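Local coordinates for protein fumarylacetoacetate hydrolase (PDB 5TI1) that probably hydrolyses fumarylacetoacetate to fumarate and acetoacetate, the last step of phenylalanine and tyrosine breakdown, with a bound magnesium ion, at residues S25-A30 with V59-S64; I39-F44 with Y428-G433; G197-R202 with E438-L443. All blocks are in the same frame, centred on the assembly; numbering follows the deposited sequence.

Contact 1 (S25-A30 with V59-S64); sequences SWVESA and VAIGDS
S29 meets the hairpin tip 61-64 with its hydroxyl, at the point where a 3-10 turn is pressed against a tight beta turn. Its CB lies 3.6 Å from D63 CG, brushing the carboxylate. One bond further out, OG accepts the backbone N-H of D63 (D63 N to S29 OG, 3.0 Å) in an almost straight bond, 168° at the hydrogen. The carboxylate of the same residue comes near as well, S29 OG to D63 OD1 being 3.0 Å. With chi1 at 56°, OG is tucked between the backbone N and carbonyl carbon of its own residue, which turns it to the hairpin. A serine suits this place because its short arm ends in an acceptor just where a turn N-H has to be met.

Next to S29 the two backbones come nearly into contact: G62 CA is 3.4 Å from A30 N, and a glycine suits this closeness. Glycine also accepts the positive phi of the type II' turn I61-S64. Beside it the contact becomes apolar. A30 CB touches I61 CG1 at 3.7 Å, and V27 CB approaches the same methylene from a little further off. S25 forms an ST turn, its OG accepting from V27 N at 2.9 Å, while that hydroxyl is also bonded to L116 O.

The loop after helix 13-17 thus lies across the end of the hairpin 56-61/64-67 in the five-stranded antiparallel sheet. I61 reaches L116 of helix 102-116, and V27 packs on L134 of edge strand 134-136.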
loop_
_atom_site.group_PDB
_atom_site.type_symbol
_atom_site.label_atom_id
_atom_site.label_comp_id
_atom_site.label_asym_id
_atom_site.label_seq_id
_atom_site.Cartn_x
_atom_site.Cartn_y
_atom_site.Cartn_z
ATOM N N SER B 25 34.171 20.327 7.215
ATOM C CA SER B 25 33.813 20.914 5.935
ATOM C C SER B 25 34.202 22.384 5.875
ATOM O O SER B 25 34.311 23.066 6.898
ATOM C CB SER B 25 32.305 20.777 5.675
ATOM O OG SER B 25 31.942 21.366 4.434
ATOM N N TRP B 26 34.400 22.872 4.652
ATOM C CA TRP B 26 34.489 24.310 4.439
ATOM C C TRP B 26 33.122 24.987 4.444
ATOM O O TRP B 26 33.060 26.218 4.354
ATOM C CB TRP B 26 35.223 24.620 3.131
ATOM C CG TRP B 26 34.739 23.841 1.963
ATOM C CD1 TRP B 26 35.272 22.687 1.474
ATOM C CD2 TRP B 26 33.626 24.158 1.123
ATOM N NE1 TRP B 26 34.559 22.262 0.380
ATOM C CE2 TRP B 26 33.537 23.144 0.148
ATOM C CE3 TRP B 26 32.689 25.192 1.106
ATOM C CZ2 TRP B 26 32.555 23.142 -0.837
ATOM C CZ3 TRP B 26 31.712 25.184 0.129
ATOM C CH2 TRP B 26 31.652 24.166 -0.829
ATOM N N VAL B 27 32.032 24.222 4.526
ATOM C CA VAL B 27 30.723 24.777 4.883
ATOM C C VAL B 27 30.726 24.893 6.405
ATOM O O VAL B 27 30.586 23.891 7.106
ATOM C CB VAL B 27 29.568 23.905 4.381
ATOM C CG1 VAL B 27 28.219 24.542 4.712
ATOM C CG2 VAL B 27 29.699 23.645 2.881
ATOM N N GLU B 28 30.922 26.105 6.928
ATOM C CA GLU B 28 31.213 26.230 8.355
ATOM C C GLU B 28 30.046 25.759 9.216
ATOM O O GLU B 28 30.256 25.109 10.247
ATOM C CB GLU B 28 31.589 27.670 8.716
ATOM C CG GLU B 28 32.122 27.800 10.143
ATOM C CD GLU B 28 33.319 26.880 10.418
ATOM O OE1 GLU B 28 34.226 26.792 9.559
ATOM O OE2 GLU B 28 33.348 26.241 11.496
ATOM N N SER B 29 28.809 26.088 8.823
ATOM C CA SER B 29 27.657 25.613 9.584
ATOM C C SER B 29 27.671 24.090 9.739
ATOM O O SER B 29 27.146 23.556 10.721
ATOM C CB SER B 29 26.357 26.083 8.920
ATOM O OG SER B 29 26.276 25.664 7.568
ATOM N N ALA B 30 28.307 23.379 8.807
ATOM C CA ALA B 30 28.368 21.923 8.896
ATOM C C ALA B 30 29.224 21.455 10.059
ATOM O O ALA B 30 29.140 20.282 10.443
ATOM C CB ALA B 30 28.906 21.331 7.593
ATOM N N VAL B 59 21.638 17.124 -1.149
ATOM C CA VAL B 59 22.301 16.576 0.024
ATOM C C VAL B 59 22.488 17.707 1.025
ATOM O O VAL B 59 23.058 18.751 0.690
ATOM C CB VAL B 59 23.648 15.915 -0.339
ATOM C CG1 VAL B 59 24.413 15.535 0.916
ATOM C CG2 VAL B 59 23.410 14.683 -1.193
ATOM N N ALA B 60 22.000 17.501 2.246
ATOM C CA ALA B 60 22.131 18.522 3.279
ATOM C C ALA B 60 23.562 18.589 3.791
ATOM O O ALA B 60 24.215 17.563 4.020
ATOM C CB ALA B 60 21.184 18.239 4.442
ATOM N N ILE B 61 24.048 19.811 3.978
ATOM C CA ILE B 61 25.342 20.038 4.606
ATOM C C ILE B 61 25.246 21.350 5.379
ATOM O O ILE B 61 24.920 22.400 4.809
ATOM C CB ILE B 61 26.478 20.028 3.561
ATOM C CG1 ILE B 61 27.844 20.112 4.246
ATOM C CG2 ILE B 61 26.278 21.096 2.483
ATOM C CD1 ILE B 61 28.242 18.816 4.916
ATOM N N GLY B 62 25.468 21.286 6.693
ATOM C CA GLY B 62 25.240 22.453 7.527
ATOM C C GLY B 62 23.824 22.957 7.344
ATOM O O GLY B 62 22.869 22.177 7.244
ATOM N N ASP B 63 23.681 24.280 7.260
ATOM C CA ASP B 63 22.382 24.890 7.017
ATOM C C ASP B 63 22.072 25.036 5.523
ATOM O O ASP B 63 21.150 25.768 5.158
ATOM C CB ASP B 63 22.289 26.247 7.739
ATOM C CG ASP B 63 23.327 27.252 7.261
ATOM O OD1 ASP B 63 23.991 26.999 6.234
ATOM O OD2 ASP B 63 23.484 28.310 7.918
ATOM N N SER B 64 22.810 24.349 4.658
ATOM C CA SER B 64 22.651 24.500 3.220
ATOM C C SER B 64 22.298 23.156 2.572
ATOM O O SER B 64 22.052 22.152 3.248
ATOM C CB SER B 64 23.918 25.106 2.612
ATOM O OG SER B 64 24.073 26.451 3.028
#

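Contact 2 (I39-F44 with Y428-G433); sequences IQNLPF and YRVGFG
N41 ND2 is gripped by two backbone carbonyls, G431 O across the contact and D36 O, earlier in the same loop. The bond from N41 ND2 to G431 O is 2.9 Å long and noticeably bent, 130° at the hydrogen. It arrives in the carbonyl plane on a lone pair of G431, although the acceptor stands somewhat out of the amide plane of N41. The asparagine extends with its CG opposite the main-chain N (chi1 -171°), which carries the amide to the strand. Two bonds from one buried NH2 fix the rotation of the amide, and an asparagine is long enough to supply both. V430 CG1 lies 4.0 Å from N41 CG and as far from N41 OD1, packing against the half of the amide away from the bonded nitrogen.

Here an irregular segment of the N-terminal part of the chain is fastened to the start of strand 429-440, which belongs to a mixed sheet in the FAH-family C-terminal part. G431 also makes a backbone bond to D36, so the loop runs beside the strand before N41 reaches it.

The Q40 side chain crosses the Y428 ring at a slant, with CB and CG each 3.7 Å from Y428 CE2 and OE1 3.7 Å from Y428 CD2. The amide and ring planes stand 42° apart. A bend at chi2 shapes the glutamine so that its methylenes and its amide all meet the CD2-CE2 side of the tyrosine. Glutamine serves twice: its aliphatic part packs on the aromatic carbons, while NE2 donates to D20 O and R23 O; the backbone carbonyls of Q40 and N41 both receive R109 from helix 102-116.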
loop_
_atom_site.group_PDB
_atom_site.type_symbol
_atom_site.label_atom_id
_atom_site.label_comp_id
_atom_site.label_asym_id
_atom_site.label_seq_id
_atom_site.Cartn_x
_atom_site.Cartn_y
_atom_site.Cartn_z
ATOM N N ILE B 39 29.555 16.920 8.062
ATOM C CA ILE B 39 30.101 16.332 6.841
ATOM C C ILE B 39 30.038 14.813 6.900
ATOM O O ILE B 39 30.114 14.147 5.862
ATOM C CB ILE B 39 31.543 16.826 6.589
ATOM C CG1 ILE B 39 31.929 16.637 5.119
ATOM C CG2 ILE B 39 32.516 16.120 7.513
ATOM C CD1 ILE B 39 33.352 17.064 4.793
ATOM N N GLN B 40 29.881 14.245 8.097
ATOM C CA GLN B 40 29.760 12.802 8.242
ATOM C C GLN B 40 28.373 12.291 7.873
ATOM O O GLN B 40 28.201 11.081 7.685
ATOM C CB GLN B 40 30.100 12.385 9.679
ATOM C CG GLN B 40 31.585 12.484 10.044
ATOM C CD GLN B 40 32.023 13.889 10.412
ATOM O OE1 GLN B 40 31.206 14.811 10.474
ATOM N NE2 GLN B 40 33.321 14.057 10.672
ATOM N N ASN B 41 27.387 13.178 7.761
ATOM C CA ASN B 41 26.018 12.756 7.507
ATOM C C ASN B 41 25.791 12.555 6.016
ATOM O O ASN B 41 25.785 11.417 5.529
ATOM C CB ASN B 41 25.030 13.775 8.082
ATOM C CG ASN B 41 23.595 13.273 8.040
ATOM O OD1 ASN B 41 23.296 12.260 7.411
ATOM N ND2 ASN B 41 22.705 13.978 8.719
ATOM N N LEU B 42 25.606 13.658 5.286
ATOM C CA LEU B 42 25.333 13.651 3.854
ATOM C C LEU B 42 24.039 12.890 3.551
ATOM O O LEU B 42 24.061 11.866 2.847
ATOM C CB LEU B 42 26.520 13.051 3.093
ATOM C CG LEU B 42 27.871 13.662 3.478
ATOM C CD1 LEU B 42 29.018 13.019 2.702
ATOM C CD2 LEU B 42 27.850 15.171 3.279
ATOM N N PRO B 43 22.898 13.353 4.054
ATOM C CA PRO B 43 21.634 12.684 3.749
ATOM C C PRO B 43 21.070 13.161 2.419
ATOM O O PRO B 43 21.417 14.231 1.918
ATOM C CB PRO B 43 20.730 13.109 4.908
ATOM C CG PRO B 43 21.199 14.525 5.205
ATOM C CD PRO B 43 22.699 14.542 4.911
ATOM N N PHE B 44 20.170 12.350 1.859
ATOM C CA PHE B 44 19.567 12.615 0.557
ATOM C C PHE B 44 18.125 13.085 0.700
ATOM O O PHE B 44 17.376 12.580 1.542
ATOM C CB PHE B 44 19.599 11.370 -0.335
ATOM C CG PHE B 44 20.974 10.988 -0.785
ATOM C CD1 PHE B 44 21.496 11.493 -1.962
ATOM C CD2 PHE B 44 21.741 10.124 -0.032
ATOM C CE1 PHE B 44 22.771 11.142 -2.381
ATOM C CE2 PHE B 44 23.018 9.764 -0.443
ATOM C CZ PHE B 44 23.531 10.275 -1.618
ATOM N N TYR B 428 30.412 15.713 17.379
ATOM C CA TYR B 428 29.583 15.929 16.204
ATOM C C TYR B 428 28.333 15.073 16.315
ATOM O O TYR B 428 28.206 14.229 17.205
ATOM C CB TYR B 428 30.335 15.612 14.909
ATOM C CG TYR B 428 30.505 14.127 14.652
ATOM C CD1 TYR B 428 31.331 13.358 15.461
ATOM C CD2 TYR B 428 29.844 13.497 13.602
ATOM C CE1 TYR B 428 31.495 12.008 15.243
ATOM C CE2 TYR B 428 30.006 12.134 13.371
ATOM C CZ TYR B 428 30.841 11.393 14.196
ATOM O OH TYR B 428 31.023 10.037 13.993
ATOM N N ARG B 429 27.409 15.304 15.384
ATOM C CA ARG B 429 26.167 14.559 15.304
ATOM C C ARG B 429 25.912 14.119 13.869
ATOM O O ARG B 429 26.407 14.711 12.907
ATOM C CB ARG B 429 24.971 15.392 15.800
ATOM C CG ARG B 429 25.029 15.758 17.267
ATOM C CD ARG B 429 23.762 16.471 17.703
ATOM N NE ARG B 429 23.756 16.715 19.142
ATOM C CZ ARG B 429 22.777 17.344 19.781
ATOM N NH1 ARG B 429 21.729 17.789 19.106
ATOM N NH2 ARG B 429 22.837 17.523 21.092
ATOM N N VAL B 430 25.134 13.055 13.750
ATOM C CA VAL B 430 24.573 12.589 12.488
ATOM C C VAL B 430 23.073 12.574 12.732
ATOM O O VAL B 430 22.559 11.676 13.407
ATOM C CB VAL B 430 25.112 11.208 12.090
ATOM C CG1 VAL B 430 24.362 10.630 10.892
ATOM C CG2 VAL B 430 26.590 11.311 11.790
ATOM N N GLY B 431 22.371 13.601 12.239
ATOM C CA GLY B 431 21.010 13.870 12.642
ATOM C C GLY B 431 20.003 13.783 11.503
ATOM O O GLY B 431 20.357 13.655 10.326
ATOM N N PHE B 432 18.728 13.884 11.875
ATOM C CA PHE B 432 17.626 13.578 10.970
ATOM C C PHE B 432 16.768 14.788 10.612
ATOM O O PHE B 432 15.806 14.647 9.843
ATOM C CB PHE B 432 16.745 12.486 11.586
ATOM C CG PHE B 432 17.328 11.110 11.487
ATOM C CD1 PHE B 432 18.325 10.705 12.354
ATOM C CD2 PHE B 432 16.865 10.213 10.533
ATOM C CE1 PHE B 432 18.857 9.436 12.273
ATOM C CE2 PHE B 432 17.400 8.937 10.441
ATOM C CZ PHE B 432 18.389 8.550 11.310
ATOM N N GLY B 433 17.084 15.973 11.131
ATOM C CA GLY B 433 16.156 17.067 10.889
ATOM C C GLY B 433 14.892 16.886 11.716
ATOM O O GLY B 433 14.910 16.318 12.814
#

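Contact 3 (G197-R202 with E438-L443); sequences GTPVRR and EILPAL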
loop_
_atom_site.group_PDB
_atom_site.type_symbol
_atom_site.label_atom_id
_atom_site.label_comp_id
_atom_site.label_asym_id
_atom_site.label_seq_id
_atom_site.Cartn_x
_atom_site.Cartn_y
_atom_site.Cartn_z
ATOM N N GLY B 197 5.819 19.295 7.849
ATOM C CA GLY B 197 5.208 20.590 7.613
ATOM C C GLY B 197 3.783 20.529 7.104
ATOM O O GLY B 197 3.067 21.537 7.171
ATOM N N THR B 198 3.350 19.388 6.606
ATOM C CA THR B 198 1.992 19.265 6.096
ATOM C C THR B 198 1.028 19.320 7.265
ATOM O O THR B 198 1.180 18.540 8.213
ATOM C CB THR B 198 1.805 17.949 5.331
ATOM O OG1 THR B 198 2.847 17.800 4.353
ATOM C CG2 THR B 198 0.458 17.935 4.657
ATOM N N PRO B 199 0.054 20.229 7.267
ATOM C CA PRO B 199 -0.958 20.214 8.326
ATOM C C PRO B 199 -1.791 18.946 8.262
ATOM O O PRO B 199 -2.024 18.377 7.192
ATOM C CB PRO B 199 -1.809 21.458 8.027
ATOM C CG PRO B 199 -1.603 21.724 6.587
ATOM C CD PRO B 199 -0.182 21.295 6.282
ATOM N N VAL B 200 -2.252 18.507 9.426
ATOM C CA VAL B 200 -2.978 17.253 9.556
ATOM C C VAL B 200 -4.345 17.559 10.125
ATOM O O VAL B 200 -4.456 18.130 11.218
ATOM C CB VAL B 200 -2.238 16.254 10.454
ATOM C CG1 VAL B 200 -3.102 15.022 10.670
ATOM C CG2 VAL B 200 -0.901 15.879 9.827
ATOM N N ARG B 201 -5.386 17.171 9.413
ATOM C CA ARG B 201 -6.722 17.526 9.857
ATOM C C ARG B 201 -7.253 16.440 10.772
ATOM O O ARG B 201 -7.177 15.247 10.439
ATOM C CB ARG B 201 -7.679 17.738 8.692
ATOM C CG ARG B 201 -9.009 18.274 9.219
ATOM C CD ARG B 201 -9.913 18.826 8.156
ATOM N NE ARG B 201 -9.321 19.897 7.353
ATOM C CZ ARG B 201 -9.357 21.196 7.650
ATOM N NH1 ARG B 201 -9.931 21.625 8.770
ATOM N NH2 ARG B 201 -8.794 22.067 6.826
ATOM N N ARG B 202 -7.769 16.856 11.928
ATOM C CA ARG B 202 -8.401 15.938 12.856
ATOM C C ARG B 202 -9.488 15.164 12.120
ATOM O O ARG B 202 -10.379 15.784 11.517
ATOM C CB ARG B 202 -8.999 16.681 14.050
ATOM C CG ARG B 202 -9.761 15.791 15.046
ATOM C CD ARG B 202 -10.348 16.618 16.207
ATOM N NE ARG B 202 -9.320 17.386 16.909
ATOM C CZ ARG B 202 -8.570 16.904 17.896
ATOM N NH1 ARG B 202 -8.743 15.656 18.313
ATOM N NH2 ARG B 202 -7.640 17.671 18.471
ATOM N N GLU B 438 1.068 20.184 12.243
ATOM C CA GLU B 438 0.189 20.957 13.108
ATOM C C GLU B 438 -1.257 20.582 12.801
ATOM O O GLU B 438 -1.630 20.423 11.637
ATOM C CB GLU B 438 0.451 22.456 12.926
ATOM C CG GLU B 438 -0.364 23.357 13.839
ATOM C CD GLU B 438 0.174 24.782 13.889
ATOM O OE1 GLU B 438 -0.547 25.708 13.486
ATOM O OE2 GLU B 438 1.328 24.970 14.322
ATOM N N ILE B 439 -2.062 20.402 13.845
ATOM C CA ILE B 439 -3.379 19.782 13.710
ATOM C C ILE B 439 -4.419 20.839 13.342
ATOM O O ILE B 439 -4.517 21.891 13.987
ATOM C CB ILE B 439 -3.774 19.051 15.002
ATOM C CG1 ILE B 439 -2.772 17.928 15.312
ATOM C CG2 ILE B 439 -5.208 18.530 14.895
ATOM C CD1 ILE B 439 -2.508 17.004 14.155
ATOM N N LEU B 440 -5.200 20.559 12.283
ATOM C CA LEU B 440 -6.319 21.403 11.890
ATOM C C LEU B 440 -7.616 20.881 12.498
ATOM O O LEU B 440 -7.775 19.668 12.677
ATOM C CB LEU B 440 -6.445 21.444 10.375
ATOM C CG LEU B 440 -5.167 21.896 9.665
ATOM C CD1 LEU B 440 -5.387 21.956 8.162
ATOM C CD2 LEU B 440 -4.715 23.249 10.210
ATOM N N PRO B 441 -8.548 21.779 12.839
ATOM C CA PRO B 441 -9.836 21.335 13.381
ATOM C C PRO B 441 -10.545 20.393 12.418
ATOM O O PRO B 441 -10.406 20.492 11.197
ATOM C CB PRO B 441 -10.620 22.644 13.552
ATOM C CG PRO B 441 -9.584 23.691 13.644
ATOM C CD PRO B 441 -8.456 23.245 12.776
ATOM N N ALA B 442 -11.307 19.467 12.987
ATOM C CA ALA B 442 -12.075 18.550 12.164
ATOM C C ALA B 442 -13.100 19.327 11.348
ATOM O O ALA B 442 -13.517 20.427 11.720
ATOM C CB ALA B 442 -12.772 17.496 13.030
ATOM N N LEU B 443 -13.485 18.749 10.213
ATOM C CA LEU B 443 -14.481 19.374 9.357
ATOM C C LEU B 443 -15.837 19.378 10.044
ATOM O O LEU B 443 -16.199 18.428 10.748
ATOM C CB LEU B 443 -14.567 18.642 8.021
ATOM C CG LEU B 443 -13.317 18.795 7.157
ATOM C CD1 LEU B 443 -13.435 17.986 5.868
ATOM C CD2 LEU B 443 -13.045 20.268 6.877
HETATM O O HOH W 1 1.695 21.489 9.811
HETATM O O HOH W 2 -12.216 16.349 9.563
#
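E438 opens the pairing with P199 and V200: its carbonyl O takes the N-H of V200 (V200 N to E438 O, 3.0 Å), while a water links E438 N to G197 O. I439 turns to the same sheet face as V200, and its CD1 touches V200 CB at 3.8 Å, a branched apolar pair backed by W261. L440 uses both its N-H and its C=O toward the neighbouring strand, N to V200 O and O to R202 N at 2.9 Å. Its side chain lies next to P199.

P441 has no N-H to offer, but its carbonyl O receives R201 NH1 at 2.7 Å, in the carbonyl plane. The bend at chi3, -57°, brings that guanidinium back between L440 on one face and L443 on the other. A442 is small enough for its CB to sit 3.3 Å from R202 O, where a second water spans to L443 N. The guanidinium of R202 is held by D413, which NE meets in a salt bridge.

The ladder is that of parallel beta strands, here 200-207 and 429-440 in the FAH-family C-terminal sheet, with the side chain of V200 about 8 Å from the bound sodium ion.

From the N terminus, the chain first closes a short loop at contact 1, bringing 25-30 back to the hairpin at 59-64. Before that loop is complete, 39-44 has already begun contact 2, so the two cross. They also touch, through V59 with P43 and I61 with I39. Contact 2 closes only after 383 intervening residues, tying the N-terminal part to strand 429-440. Contact 3 opens at 197-202, within that long loop, and closes beyond it at 438-443, so it crosses contact 2 but follows contact 1 in series. Strand 429-440 serves both: one end meets the N-terminal loop, the other strand 200-207, with contact centres 29 Å apart.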